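Local atomic coordinates of arylalkylamine N-Acetyltransferase 2 (Aedes aegypti, PDB entry 4FD5), a protein that probably catalyses transfer of an acyl group from acyl-CoA, such as acetyl-CoA, to the amine of dopamine or serotonin, as an insect arylalkylamine N-acyltransferase of the GNAT family. Residues I9-I14 with V64-I69; F175-V180 with K213-C218; F30-P35 with T43-G48. One frame throughout, in Å; residues are numbered along the deposited sequence.

In the fold
The chain starts at the edge of the mixed sheet with strand 10-13, runs through helices 19-29, 35-39 and 50-60, and returns along strand 66-69; interaction 1 closes that excursion, which contains helices but no strand, by pairing the two strands. Within the excursion, interaction 3 closes a much smaller loop, bringing the turns before and after helix 35-39 together. Interaction 2 comes later and in series with both: helix 174-182 packs on strand 213-220 after the chain has passed through strand 186-192. No two of the contacts cross or touch. Interactions 1 and 2 belong to different regions of the same sheet, their centres about 21 Å apart, whereas interaction 3 joins the connections between helices.

Interaction 1 of 3, residues I9-I14 with V64-I69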
ATOM      1  N   ILE A   9     -21.206   3.095   9.509  1.00 37.57           N
ATOM      2  CA  ILE A   9     -19.809   3.433   9.300  1.00 33.01           C
ATOM      3  C   ILE A   9     -19.752   4.679   8.432  1.00 30.52           C
ATOM      4  O   ILE A   9     -20.535   4.828   7.492  1.00 30.47           O
ATOM      5  CB  ILE A   9     -19.051   2.275   8.610  1.00 29.93           C
ATOM      6  CG1 ILE A   9     -19.081   1.010   9.473  1.00 34.20           C
ATOM      7  CG2 ILE A   9     -17.616   2.670   8.309  1.00 26.36           C
ATOM      8  CD1 ILE A   9     -18.180   1.069  10.681  1.00 34.26           C
ATOM      9  N   ARG A  10     -18.821   5.568   8.758  1.00 25.10           N
ATOM     10  CA  ARG A  10     -18.650   6.826   8.062  1.00 28.04           C
ATOM     11  C   ARG A  10     -17.292   6.788   7.363  1.00 23.59           C
ATOM     12  O   ARG A  10     -16.358   6.170   7.868  1.00 24.95           O
ATOM     13  CB  ARG A  10     -18.679   7.950   9.100  1.00 30.58           C
ATOM     14  CG  ARG A  10     -18.780   9.338   8.557  1.00 34.15           C
ATOM     15  CD  ARG A  10     -19.067  10.329   9.686  1.00 37.66           C
ATOM     16  NE  ARG A  10     -17.965  10.442  10.647  1.00 38.08           N
ATOM     17  CZ  ARG A  10     -17.913   9.812  11.818  1.00 37.25           C
ATOM     18  NH1 ARG A  10     -18.901   9.008  12.190  1.00 36.88           N
ATOM     19  NH2 ARG A  10     -16.869   9.983  12.622  1.00 37.90           N
ATOM     20  N   PHE A  11     -17.191   7.413   6.199  1.00 21.89           N
ATOM     21  CA  PHE A  11     -15.899   7.525   5.505  1.00 21.68           C
ATOM     22  C   PHE A  11     -15.445   8.970   5.508  1.00 22.68           C
ATOM     23  O   PHE A  11     -16.229   9.883   5.200  1.00 25.36           O
ATOM     24  CB  PHE A  11     -15.978   6.971   4.077  1.00 20.84           C
ATOM     25  CG  PHE A  11     -16.329   5.523   4.027  1.00 21.85           C
ATOM     26  CD1 PHE A  11     -17.653   5.125   3.974  1.00 23.99           C
ATOM     27  CD2 PHE A  11     -15.344   4.553   4.080  1.00 20.02           C
ATOM     28  CE1 PHE A  11     -17.988   3.786   3.947  1.00 24.65           C
ATOM     29  CE2 PHE A  11     -15.671   3.210   4.060  1.00 19.79           C
ATOM     30  CZ  PHE A  11     -16.994   2.826   3.994  1.00 21.22           C
ATOM     31  N   GLU A  12     -14.185   9.182   5.875  1.00 18.75           N
ATOM     32  CA  GLU A  12     -13.648  10.534   5.987  1.00 19.04           C
ATOM     33  C   GLU A  12     -12.213  10.578   5.485  1.00 19.02           C
ATOM     34  O   GLU A  12     -11.495   9.593   5.569  1.00 17.44           O
ATOM     35  CB  GLU A  12     -13.654  10.994   7.446  1.00 22.80           C
ATOM     36  CG  GLU A  12     -15.007  10.917   8.156  1.00 27.38           C
ATOM     37  CD  GLU A  12     -15.984  11.970   7.666  1.00 32.94           C
ATOM     38  OE1 GLU A  12     -15.542  12.941   7.013  1.00 32.53           O
ATOM     39  OE2 GLU A  12     -17.197  11.827   7.936  1.00 36.62           O
ATOM     40  N   THR A  13     -11.792  11.735   4.992  1.00 17.96           N
ATOM     41  CA  THR A  13     -10.373  11.939   4.697  1.00 18.32           C
ATOM     42  C   THR A  13      -9.637  12.015   6.036  1.00 18.00           C
ATOM     43  O   THR A  13     -10.140  12.623   6.977  1.00 20.20           O
ATOM     44  CB  THR A  13     -10.167  13.228   3.879  1.00 19.99           C
ATOM     45  OG1 THR A  13     -10.912  13.145   2.654  1.00 22.67           O
ATOM     46  CG2 THR A  13      -8.682  13.440   3.568  1.00 21.10           C
ATOM     47  N   ILE A  14      -8.454  11.404   6.140  1.00 16.81           N
ATOM     48  CA  ILE A  14      -7.769  11.326   7.431  1.00 15.12           C
ATOM     49  C   ILE A  14      -7.017  12.606   7.718  1.00 17.40           C
ATOM     50  O   ILE A  14      -6.107  12.977   6.974  1.00 18.68           O
ATOM     51  CB  ILE A  14      -6.776  10.138   7.501  1.00 13.61           C
ATOM     52  CG1 ILE A  14      -7.507   8.846   7.108  1.00 14.14           C
ATOM     53  CG2 ILE A  14      -6.205  10.015   8.919  1.00 15.92           C
ATOM     54  CD1 ILE A  14      -6.645   7.597   7.122  1.00 14.81           C
ATOM     55  N   VAL A  64      -4.707  12.606   1.331  1.00 15.11           N
ATOM     56  CA  VAL A  64      -5.605  11.897   0.409  1.00 15.51           C
ATOM     57  C   VAL A  64      -5.957  10.499   0.902  1.00 14.24           C
ATOM     58  O   VAL A  64      -6.476   9.684   0.128  1.00 13.99           O
ATOM     59  CB  VAL A  64      -5.077  11.826  -1.052  1.00 17.15           C
ATOM     60  CG1 VAL A  64      -5.089  13.216  -1.702  1.00 18.62           C
ATOM     61  CG2 VAL A  64      -3.683  11.214  -1.109  1.00 15.35           C
ATOM     62  N   SER A  65      -5.683  10.218   2.178  1.00 13.40           N
ATOM     63  CA  SER A  65      -6.027   8.914   2.744  1.00 12.25           C
ATOM     64  C   SER A  65      -7.459   8.908   3.275  1.00 14.38           C
ATOM     65  O   SER A  65      -7.971   9.942   3.696  1.00 15.07           O
ATOM     66  CB  SER A  65      -5.061   8.547   3.871  1.00 13.05           C
ATOM     67  OG  SER A  65      -3.731   8.498   3.377  1.00 13.53           O
ATOM     68  N   ILE A  66      -8.090   7.731   3.283  1.00 13.84           N
ATOM     69  CA  ILE A  66      -9.481   7.605   3.729  1.00 14.02           C
ATOM     70  C   ILE A  66      -9.559   6.654   4.922  1.00 11.83           C
ATOM     71  O   ILE A  66      -8.870   5.643   4.947  1.00 13.79           O
ATOM     72  CB  ILE A  66     -10.350   6.998   2.617  1.00 12.66           C
ATOM     73  CG1 ILE A  66     -10.195   7.770   1.305  1.00 16.62           C
ATOM     74  CG2 ILE A  66     -11.812   6.912   3.059  1.00 16.02           C
ATOM     75  CD1 ILE A  66     -10.744   9.136   1.341  1.00 17.88           C
ATOM     76  N   MET A  67     -10.354   6.996   5.931  1.00 13.80           N
ATOM     77  CA  MET A  67     -10.680   6.073   7.003  1.00 13.77           C
ATOM     78  C   MET A  67     -12.168   5.752   7.007  1.00 14.90           C
ATOM     79  O   MET A  67     -13.026   6.591   6.647  1.00 15.37           O
ATOM     80  CB  MET A  67     -10.280   6.635   8.378  1.00 14.91           C
ATOM     81  CG  MET A  67     -10.876   7.985   8.671  1.00 15.62           C
ATOM     82  SD  MET A  67     -10.267   8.597  10.258  1.00 18.89           S
ATOM     83  CE  MET A  67     -11.232  10.116  10.383  1.00 22.09           C
ATOM     84  N   ALA A  68     -12.449   4.510   7.381  1.00 14.25           N
ATOM     85  CA  ALA A  68     -13.771   4.084   7.770  1.00 16.66           C
ATOM     86  C   ALA A  68     -13.783   4.091   9.286  1.00 16.90           C
ATOM     87  O   ALA A  68     -12.985   3.399   9.950  1.00 18.04           O
ATOM     88  CB  ALA A  68     -14.063   2.676   7.247  1.00 16.87           C
ATOM     89  N   ILE A  69     -14.699   4.891   9.818  1.00 19.71           N
ATOM     90  CA  ILE A  69     -14.767   5.127  11.250  1.00 21.81           C
ATOM     91  C   ILE A  69     -16.187   4.832  11.767  1.00 24.37           C
ATOM     92  O   ILE A  69     -17.179   5.200  11.143  1.00 24.12           O
ATOM     93  CB  ILE A  69     -14.258   6.568  11.560  1.00 25.04           C
ATOM     94  CG1 ILE A  69     -14.105   6.784  13.057  1.00 27.97           C
ATOM     95  CG2 ILE A  69     -15.152   7.598  10.952  1.00 25.25           C
ATOM     96  CD1 ILE A  69     -13.265   8.013  13.385  1.00 28.80           C
TER
HETATM   97  O   HOH W   1      -4.747  11.833   4.715  1.00 15.33           O
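Arg10 pairs with Ile69 and Glu12 with Met67 through reciprocal backbone bonds, the hydrogen-bonded pairs of an antiparallel ladder; Phe11 opposite Ala68 and Thr13 opposite Ile66 are the non-hydrogen-bonded ones. Ile14 N adds a fifth bond, to Ser65 O (2.9 Å), just past the end of strand 10-13.

The tightly packed part is made by the buried side chains of 65-69 together with Ile14, against which the side chains of strand 10-13 are more exposed. Ala68 CB touches both Ile9 CG2 (3.7 Å) and Phe11 CE2 (3.6 Å), the latter meeting it obliquely, while helix 147-161 packs against Phe11 and Ile66. On the face opposite to the one carrying Phe11 and Ala68, Ile14 lays CG1 alongside Met67 CB at 3.8 Å; its CD1 reaches Ser65 CB. Helix 19-29 and strand 75-85 also pack against Ile14. Ser65 OG turns to Asn81 of strand 75-85, and a water links Ser65 N to Ile14 O.

The solvent side carries charge: Arg10 is exposed and Glu12 partly so. The Arg10 chain leaves with CG anti to the backbone N (chi1 -169°), and the bend at chi3 lays the guanidinium over the methyl of buried Ile69, whose CG2 is 3.4 Å from Arg10 NH2. Glu12 OE2 approaches in plane, 3.1 Å from Arg10 NE; this salt bridge between alternate residues of one strand fixes one edge, while the Ile69 methyl covers part of one face. Strand 10-13 is outermost in the chain's sheet, and this antiparallel edge, with helices in the connection between its two strands, is the N-terminal beginning of the GNAT fold.

Interaction 2 of 3, residues F175-V180 with K213-C218; sequences FSQRVV and KLKIMC
Gln177 and Lys215 cross at about a right angle, and the lysine chain passes along the whole carboxamide. Starting at its root, Lys215 CB lies 4.1 Å from Gln177 NE2, and Lys215 CG comes closer to the same nitrogen, at 3.8 Å. Lys215 CD then sits 3.8 Å from Gln177 CD, and Lys215 CE faces Gln177 OE1 at 3.7 Å. The tip, Lys215 NZ, makes no direct bond to the amide: a water 3.2 Å from NZ passes the link on to Gln177 OE1. The lysine can span the amide because its chain is extended from CG outward.

Gln177 itself reaches from helix 174-182 to the strand. Its NE2 donates to Lys213 O at 2.8 Å, with the oxygen lying in the amide plane although the nitrogen stands 44° out of the carbonyl plane. The same NE2 also bonds to Ala171 O of the neighbouring strand 166-171. A second water joins Gln177 OE1 (2.8 Å) to Lys213 N.

One turn further along the helix the contact becomes apolar: Val180 CG2 meets Met217 SD at 3.6 Å, and Phe185 packs against the valine as well. The polar chemistry fixes the amide's orientation, since its nitrogen gives hydrogens to two strand carbonyls while its oxygen accepts from two waters; a flipped amide would lose both arrangements.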
ATOM      1  N   PHE A 175      -5.685 -10.639  -1.260  1.00 19.37           N
ATOM      2  CA  PHE A 175      -6.981 -10.063  -0.940  1.00 21.19           C
ATOM      3  C   PHE A 175      -7.128  -8.678  -1.567  1.00 19.86           C
ATOM      4  O   PHE A 175      -8.159  -8.370  -2.183  1.00 19.79           O
ATOM      5  CB  PHE A 175      -7.219 -10.023   0.573  1.00 23.60           C
ATOM      6  CG  PHE A 175      -7.203 -11.385   1.222  1.00 25.86           C
ATOM      7  CD1 PHE A 175      -8.314 -12.219   1.142  1.00 24.47           C
ATOM      8  CD2 PHE A 175      -6.085 -11.826   1.906  1.00 25.71           C
ATOM      9  CE1 PHE A 175      -8.298 -13.480   1.738  1.00 24.61           C
ATOM     10  CE2 PHE A 175      -6.067 -13.089   2.498  1.00 26.75           C
ATOM     11  CZ  PHE A 175      -7.174 -13.902   2.412  1.00 23.36           C
ATOM     12  N   SER A 176      -6.085  -7.855  -1.429  1.00 19.23           N
ATOM     13  CA  SER A 176      -6.143  -6.510  -1.996  1.00 17.94           C
ATOM     14  C   SER A 176      -6.137  -6.588  -3.527  1.00 16.18           C
ATOM     15  O   SER A 176      -6.802  -5.801  -4.202  1.00 15.60           O
ATOM     16  CB  SER A 176      -5.026  -5.613  -1.443  1.00 23.12           C
ATOM     17  OG  SER A 176      -3.807  -5.776  -2.145  1.00 24.42           O
ATOM     18  N   GLN A 177      -5.406  -7.557  -4.066  1.00 16.40           N
ATOM     19  CA  GLN A 177      -5.450  -7.801  -5.509  1.00 17.62           C
ATOM     20  C   GLN A 177      -6.878  -8.080  -5.977  1.00 15.82           C
ATOM     21  O   GLN A 177      -7.335  -7.508  -6.978  1.00 15.42           O
ATOM     22  CB  GLN A 177      -4.525  -8.962  -5.896  1.00 17.62           C
ATOM     23  CG  GLN A 177      -3.041  -8.588  -5.807  1.00 17.25           C
ATOM     24  CD  GLN A 177      -2.095  -9.783  -5.794  1.00 19.27           C
ATOM     25  OE1 GLN A 177      -2.487 -10.924  -6.060  1.00 19.90           O
ATOM     26  NE2 GLN A 177      -0.836  -9.519  -5.483  1.00 17.17           N
ATOM     27  N   ARG A 178      -7.585  -8.966  -5.270  1.00 15.81           N
ATOM     28  CA  ARG A 178      -8.974  -9.263  -5.665  1.00 16.04           C
ATOM     29  C   ARG A 178      -9.871  -8.022  -5.592  1.00 17.09           C
ATOM     30  O   ARG A 178     -10.677  -7.765  -6.498  1.00 16.75           O
ATOM     31  CB  ARG A 178      -9.559 -10.396  -4.821  1.00 19.38           C
ATOM     32  CG  ARG A 178     -10.977 -10.783  -5.226  1.00 24.26           C
ATOM     33  CD  ARG A 178     -11.434 -12.056  -4.514  1.00 26.84           C
ATOM     34  NE  ARG A 178     -10.582 -13.203  -4.824  1.00 28.73           N
ATOM     35  CZ  ARG A 178     -10.731 -13.990  -5.893  1.00 31.79           C
ATOM     36  NH1 ARG A 178     -11.703 -13.763  -6.774  1.00 32.48           N
ATOM     37  NH2 ARG A 178      -9.902 -15.010  -6.086  1.00 31.41           N
ATOM     38  N   VAL A 179      -9.705  -7.239  -4.529  1.00 15.33           N
ATOM     39  CA  VAL A 179     -10.504  -6.016  -4.391  1.00 16.57           C
ATOM     40  C   VAL A 179     -10.288  -5.040  -5.555  1.00 14.89           C
ATOM     41  O   VAL A 179     -11.249  -4.611  -6.228  1.00 16.11           O
ATOM     42  CB  VAL A 179     -10.232  -5.299  -3.046  1.00 16.56           C
ATOM     43  CG1 VAL A 179     -10.966  -3.955  -2.997  1.00 16.99           C
ATOM     44  CG2 VAL A 179     -10.678  -6.175  -1.896  1.00 19.79           C
ATOM     45  N   VAL A 180      -9.029  -4.685  -5.797  1.00 15.03           N
ATOM     46  CA  VAL A 180      -8.778  -3.706  -6.842  1.00 14.64           C
ATOM     47  C   VAL A 180      -9.126  -4.251  -8.235  1.00 15.40           C
ATOM     48  O   VAL A 180      -9.613  -3.501  -9.074  1.00 15.51           O
ATOM     49  CB  VAL A 180      -7.360  -3.077  -6.784  1.00 13.36           C
ATOM     50  CG1 VAL A 180      -7.172  -2.330  -5.455  1.00 15.13           C
ATOM     51  CG2 VAL A 180      -6.295  -4.117  -6.958  1.00 13.36           C
ATOM     52  N   LYS A 213       1.840 -13.680  -5.552  1.00 19.82           N
ATOM     53  CA  LYS A 213       2.499 -12.743  -6.457  1.00 18.94           C
ATOM     54  C   LYS A 213       2.479 -11.324  -5.935  1.00 16.76           C
ATOM     55  O   LYS A 213       1.587 -10.946  -5.183  1.00 18.21           O
ATOM     56  CB  LYS A 213       1.779 -12.717  -7.812  1.00 22.65           C
ATOM     57  CG  LYS A 213       1.819 -13.998  -8.603  1.00 23.98           C
ATOM     58  CD  LYS A 213       0.859 -13.937  -9.787  1.00 27.91           C
ATOM     59  CE  LYS A 213       0.905 -15.220 -10.612  1.00 35.18           C
ATOM     60  NZ  LYS A 213       0.109 -15.088 -11.855  1.00 38.08           N
ATOM     61  N   LEU A 214       3.472 -10.549  -6.350  1.00 16.17           N
ATOM     62  CA  LEU A 214       3.413  -9.095  -6.242  1.00 16.09           C
ATOM     63  C   LEU A 214       2.886  -8.600  -7.583  1.00 17.10           C
ATOM     64  O   LEU A 214       3.438  -8.955  -8.628  1.00 18.20           O
ATOM     65  CB  LEU A 214       4.802  -8.516  -6.009  1.00 17.13           C
ATOM     66  CG  LEU A 214       4.986  -7.025  -6.307  1.00 18.02           C
ATOM     67  CD1 LEU A 214       4.103  -6.164  -5.420  1.00 17.12           C
ATOM     68  CD2 LEU A 214       6.437  -6.648  -6.111  1.00 21.36           C
ATOM     69  N   LYS A 215       1.815  -7.806  -7.572  1.00 15.98           N
ATOM     70  CA  LYS A 215       1.280  -7.268  -8.822  1.00 17.53           C
ATOM     71  C   LYS A 215       1.263  -5.755  -8.741  1.00 16.63           C
ATOM     72  O   LYS A 215       0.707  -5.202  -7.797  1.00 15.81           O
ATOM     73  CB  LYS A 215      -0.141  -7.770  -9.080  1.00 17.13           C
ATOM     74  CG  LYS A 215      -0.278  -9.281  -9.186  1.00 18.27           C
ATOM     75  CD  LYS A 215      -1.701  -9.679  -9.588  1.00 21.05           C
ATOM     76  CE  LYS A 215      -1.826 -11.195  -9.706  1.00 24.86           C
ATOM     77  NZ  LYS A 215      -3.159 -11.585 -10.235  1.00 26.03           N
ATOM     78  N   ILE A 216       1.894  -5.092  -9.707  1.00 14.89           N
ATOM     79  CA  ILE A 216       1.716  -3.654  -9.876  1.00 16.27           C
ATOM     80  C   ILE A 216       0.535  -3.431 -10.817  1.00 15.65           C
ATOM     81  O   ILE A 216       0.551  -3.890 -11.985  1.00 17.48           O
ATOM     82  CB  ILE A 216       2.969  -2.952 -10.404  1.00 17.37           C
ATOM     83  CG1 ILE A 216       4.118  -3.118  -9.408  1.00 19.53           C
ATOM     84  CG2 ILE A 216       2.680  -1.475 -10.669  1.00 18.97           C
ATOM     85  CD1 ILE A 216       5.413  -2.483  -9.881  1.00 22.13           C
ATOM     86  N   MET A 217      -0.475  -2.745 -10.285  1.00 15.43           N
ATOM     87  CA  MET A 217      -1.785  -2.669 -10.911  1.00 14.69           C
ATOM     88  C   MET A 217      -2.194  -1.219 -11.051  1.00 15.59           C
ATOM     89  O   MET A 217      -1.819  -0.380 -10.231  1.00 16.15           O
ATOM     90  CB  MET A 217      -2.823  -3.418 -10.065  1.00 15.43           C
ATOM     91  CG  MET A 217      -2.425  -4.863  -9.762  1.00 16.24           C
ATOM     92  SD  MET A 217      -3.596  -5.770  -8.736  1.00 18.20           S
ATOM     93  CE  MET A 217      -4.853  -6.171  -9.963  1.00 19.14           C
ATOM     94  N   CYS A 218      -2.957  -0.913 -12.091  1.00 15.39           N
ATOM     95  CA  CYS A 218      -3.378   0.471 -12.276  1.00 14.84           C
ATOM     96  C   CYS A 218      -4.753   0.624 -12.923  1.00 15.22           C
ATOM     97  O   CYS A 218      -5.303  -0.315 -13.495  1.00 15.17           O
ATOM     98  CB  CYS A 218      -2.325   1.245 -13.068  1.00 17.84           C
ATOM     99  SG  CYS A 218      -2.253   0.755 -14.794  1.00 27.50           S
TER
HETATM  100  O   HOH W   2      -1.096 -13.297  -5.474  1.00 23.15           O
HETATM  101  O   HOH W   3      -4.356 -12.249  -7.391  1.00 26.78           O

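Interaction 3 of 3, residues F30-P35 with T43-G48; sequences FFADEP and TRPGQG
Ala32 and Pro45 bring two beta turns together, their CA atoms 5.1 Å apart: residues 30-33 form a turn close to type I, closed by Asp33 N to Phe30 O, and residues 44-47 a type II turn with Pro45 and Gly46 at its corners, closed by Gln47 N to Arg44 O. Gly46 has the positive phi (87°) expected at the third position of such a turn.

Ala32 CB carries much of the packing. It points at the second turn and rests on the peptide link leading into the proline, 3.5 Å from Pro45 N and 3.6 Å from Arg44 C, with Pro45 CD a little farther off at 4.0 Å. Thr43 covers the adjoining surface with its methyl, CG2 lying 4.0 Å from Ala32 CA and also near Phe31 CB.

These turns flank the short helix 35-39, which follows helix 19-29 and precedes helix 50-60 in the helical connection between the first two strands of the GNAT fold. Glu34 is the N-cap residue of that short helix, and its OE1 accepts from Asn37 N. In relatives this connection often borders the acceptor-substrate site.

The hydroxyl of Thr43 has a separate task. With OG1 anti to the backbone N (chi1 178°), it turns back within its own loop and donates to Gly48 O at 2.7 Å, approaching from above the carbonyl plane. Farther out along its side chain, Phe31 passes Gly48 CA with its ring oblique to it, 4.4 Å from Phe31 CD2, and packs against Leu52, Glu53 and Ser56 of helix 50-60 and Ile135 of strand 129-138. A water 2.7 Å from Ala32 O lies near Thr43 O as well, the second contact being long and weak.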
ATOM      1  N   PHE A  30      -2.202  -4.506  10.892  1.00 20.21           N
ATOM      2  CA  PHE A  30      -1.724  -4.538   9.525  1.00 19.12           C
ATOM      3  C   PHE A  30      -0.263  -4.910   9.355  1.00 18.63           C
ATOM      4  O   PHE A  30       0.053  -5.827   8.618  1.00 19.85           O
ATOM      5  CB  PHE A  30      -1.992  -3.210   8.817  1.00 20.46           C
ATOM      6  CG  PHE A  30      -1.529  -3.199   7.394  1.00 18.07           C
ATOM      7  CD1 PHE A  30      -2.319  -3.756   6.392  1.00 19.89           C
ATOM      8  CD2 PHE A  30      -0.299  -2.658   7.053  1.00 17.39           C
ATOM      9  CE1 PHE A  30      -1.898  -3.762   5.083  1.00 19.03           C
ATOM     10  CE2 PHE A  30       0.128  -2.658   5.736  1.00 19.86           C
ATOM     11  CZ  PHE A  30      -0.673  -3.216   4.745  1.00 21.02           C
ATOM     12  N   PHE A  31       0.623  -4.173  10.017  1.00 16.75           N
ATOM     13  CA  PHE A  31       2.047  -4.225   9.701  1.00 17.88           C
ATOM     14  C   PHE A  31       2.615  -5.645   9.782  1.00 18.73           C
ATOM     15  O   PHE A  31       3.303  -6.084   8.873  1.00 20.28           O
ATOM     16  CB  PHE A  31       2.837  -3.312  10.643  1.00 17.59           C
ATOM     17  CG  PHE A  31       2.728  -1.830  10.332  1.00 17.76           C
ATOM     18  CD1 PHE A  31       2.644  -1.367   9.027  1.00 17.05           C
ATOM     19  CD2 PHE A  31       2.747  -0.906  11.369  1.00 20.06           C
ATOM     20  CE1 PHE A  31       2.574  -0.005   8.757  1.00 17.91           C
ATOM     21  CE2 PHE A  31       2.685   0.465  11.107  1.00 19.02           C
ATOM     22  CZ  PHE A  31       2.583   0.912   9.801  1.00 17.51           C
ATOM     23  N   ALA A  32       2.331  -6.357  10.869  1.00 18.45           N
ATOM     24  CA  ALA A  32       2.909  -7.689  11.070  1.00 19.11           C
ATOM     25  C   ALA A  32       2.267  -8.767  10.186  1.00 20.62           C
ATOM     26  O   ALA A  32       2.836  -9.839  10.003  1.00 24.75           O
ATOM     27  CB  ALA A  32       2.819  -8.092  12.536  1.00 23.86           C
ATOM     28  N   ASP A  33       1.093  -8.464   9.640  1.00 18.32           N
ATOM     29  CA  ASP A  33       0.304  -9.418   8.854  1.00 22.01           C
ATOM     30  C   ASP A  33       0.536  -9.284   7.341  1.00 21.36           C
ATOM     31  O   ASP A  33       0.205 -10.174   6.564  1.00 23.04           O
ATOM     32  CB  ASP A  33      -1.172  -9.175   9.172  1.00 24.35           C
ATOM     33  CG  ASP A  33      -2.047 -10.374   8.891  1.00 29.03           C
ATOM     34  OD1 ASP A  33      -1.579 -11.521   9.051  1.00 32.44           O
ATOM     35  OD2 ASP A  33      -3.223 -10.155   8.531  1.00 32.57           O
ATOM     36  N   GLU A  34       1.081  -8.149   6.921  1.00 18.95           N
ATOM     37  CA  GLU A  34       1.338  -7.882   5.511  1.00 19.84           C
ATOM     38  C   GLU A  34       2.280  -8.972   4.967  1.00 22.08           C
ATOM     39  O   GLU A  34       3.250  -9.343   5.627  1.00 18.30           O
ATOM     40  CB  GLU A  34       1.954  -6.474   5.391  1.00 20.69           C
ATOM     41  CG  GLU A  34       1.921  -5.848   4.014  1.00 22.69           C
ATOM     42  CD  GLU A  34       3.116  -6.239   3.173  1.00 24.41           C
ATOM     43  OE1 GLU A  34       4.086  -6.767   3.743  1.00 22.17           O
ATOM     44  OE2 GLU A  34       3.085  -6.000   1.953  1.00 26.26           O
ATOM     45  N   PRO A  35       1.973  -9.529   3.781  1.00 20.28           N
ATOM     46  CA  PRO A  35       2.713 -10.711   3.301  1.00 22.11           C
ATOM     47  C   PRO A  35       4.245 -10.606   3.343  1.00 20.59           C
ATOM     48  O   PRO A  35       4.896 -11.532   3.842  1.00 20.30           O
ATOM     49  CB  PRO A  35       2.233 -10.859   1.850  1.00 22.44           C
ATOM     50  CG  PRO A  35       0.876 -10.242   1.843  1.00 22.37           C
ATOM     51  CD  PRO A  35       0.933  -9.101   2.828  1.00 21.23           C
ATOM     52  N   THR A  43       8.493  -7.267  11.836  1.00 24.87           N
ATOM     53  CA  THR A  43       7.976  -6.784  13.105  1.00 26.03           C
ATOM     54  C   THR A  43       7.057  -7.830  13.722  1.00 27.47           C
ATOM     55  O   THR A  43       6.937  -8.943  13.211  1.00 29.55           O
ATOM     56  CB  THR A  43       7.266  -5.407  12.946  1.00 26.87           C
ATOM     57  OG1 THR A  43       6.717  -4.980  14.201  1.00 29.73           O
ATOM     58  CG2 THR A  43       6.167  -5.480  11.892  1.00 26.64           C
ATOM     59  N   ARG A  44       6.446  -7.483  14.839  1.00 27.62           N
ATOM     60  CA  ARG A  44       5.616  -8.415  15.582  1.00 29.22           C
ATOM     61  C   ARG A  44       4.270  -7.750  15.761  1.00 25.75           C
ATOM     62  O   ARG A  44       4.179  -6.529  15.740  1.00 26.12           O
ATOM     63  CB  ARG A  44       6.242  -8.706  16.952  1.00 32.87           C
ATOM     64  CG  ARG A  44       7.630  -9.350  16.890  1.00 35.49           C
ATOM     65  CD  ARG A  44       8.216  -9.599  18.284  1.00 37.79           C
ATOM     66  NE  ARG A  44       7.262 -10.266  19.165  1.00 40.47           N
ATOM     67  CZ  ARG A  44       7.570 -10.797  20.347  1.00 39.79           C
ATOM     68  NH1 ARG A  44       8.819 -10.745  20.795  1.00 41.17           N
ATOM     69  NH2 ARG A  44       6.625 -11.384  21.079  1.00 38.47           N
ATOM     70  N   PRO A  45       3.213  -8.545  15.942  1.00 26.65           N
ATOM     71  CA  PRO A  45       1.911  -7.896  16.115  1.00 23.86           C
ATOM     72  C   PRO A  45       1.937  -6.861  17.238  1.00 27.43           C
ATOM     73  O   PRO A  45       2.393  -7.161  18.344  1.00 27.83           O
ATOM     74  CB  PRO A  45       0.994  -9.058  16.490  1.00 26.13           C
ATOM     75  CG  PRO A  45       1.660 -10.269  15.898  1.00 28.47           C
ATOM     76  CD  PRO A  45       3.125 -10.015  15.991  1.00 28.09           C
ATOM     77  N   GLY A  46       1.467  -5.651  16.945  1.00 25.87           N
ATOM     78  CA  GLY A  46       1.335  -4.599  17.940  1.00 26.23           C
ATOM     79  C   GLY A  46       2.582  -3.761  18.145  1.00 27.17           C
ATOM     80  O   GLY A  46       2.530  -2.698  18.769  1.00 30.07           O
ATOM     81  N   GLN A  47       3.706  -4.227  17.613  1.00 28.54           N
ATOM     82  CA  GLN A  47       5.005  -3.637  17.923  1.00 27.93           C
ATOM     83  C   GLN A  47       5.356  -2.425  17.060  1.00 28.14           C
ATOM     84  O   GLN A  47       5.978  -1.466  17.532  1.00 32.46           O
ATOM     85  CB  GLN A  47       6.089  -4.701  17.785  1.00 30.65           C
ATOM     86  CG  GLN A  47       7.501  -4.211  18.006  1.00 34.50           C
ATOM     87  CD  GLN A  47       8.497  -5.348  17.971  1.00 35.74           C
ATOM     88  OE1 GLN A  47       8.651  -6.078  18.951  1.00 42.69           O
ATOM     89  NE2 GLN A  47       9.165  -5.520  16.835  1.00 37.78           N
ATOM     90  N   GLY A  48       4.967  -2.469  15.796  1.00 25.05           N
ATOM     91  CA  GLY A  48       5.298  -1.399  14.875  1.00 26.51           C
ATOM     92  C   GLY A  48       6.735  -1.460  14.396  1.00 24.88           C
ATOM     93  O   GLY A  48       7.437  -2.450  14.588  1.00 23.54           O
TER
HETATM   94  O   HOH W   4       5.016 -10.818  11.170  1.00 28.39           O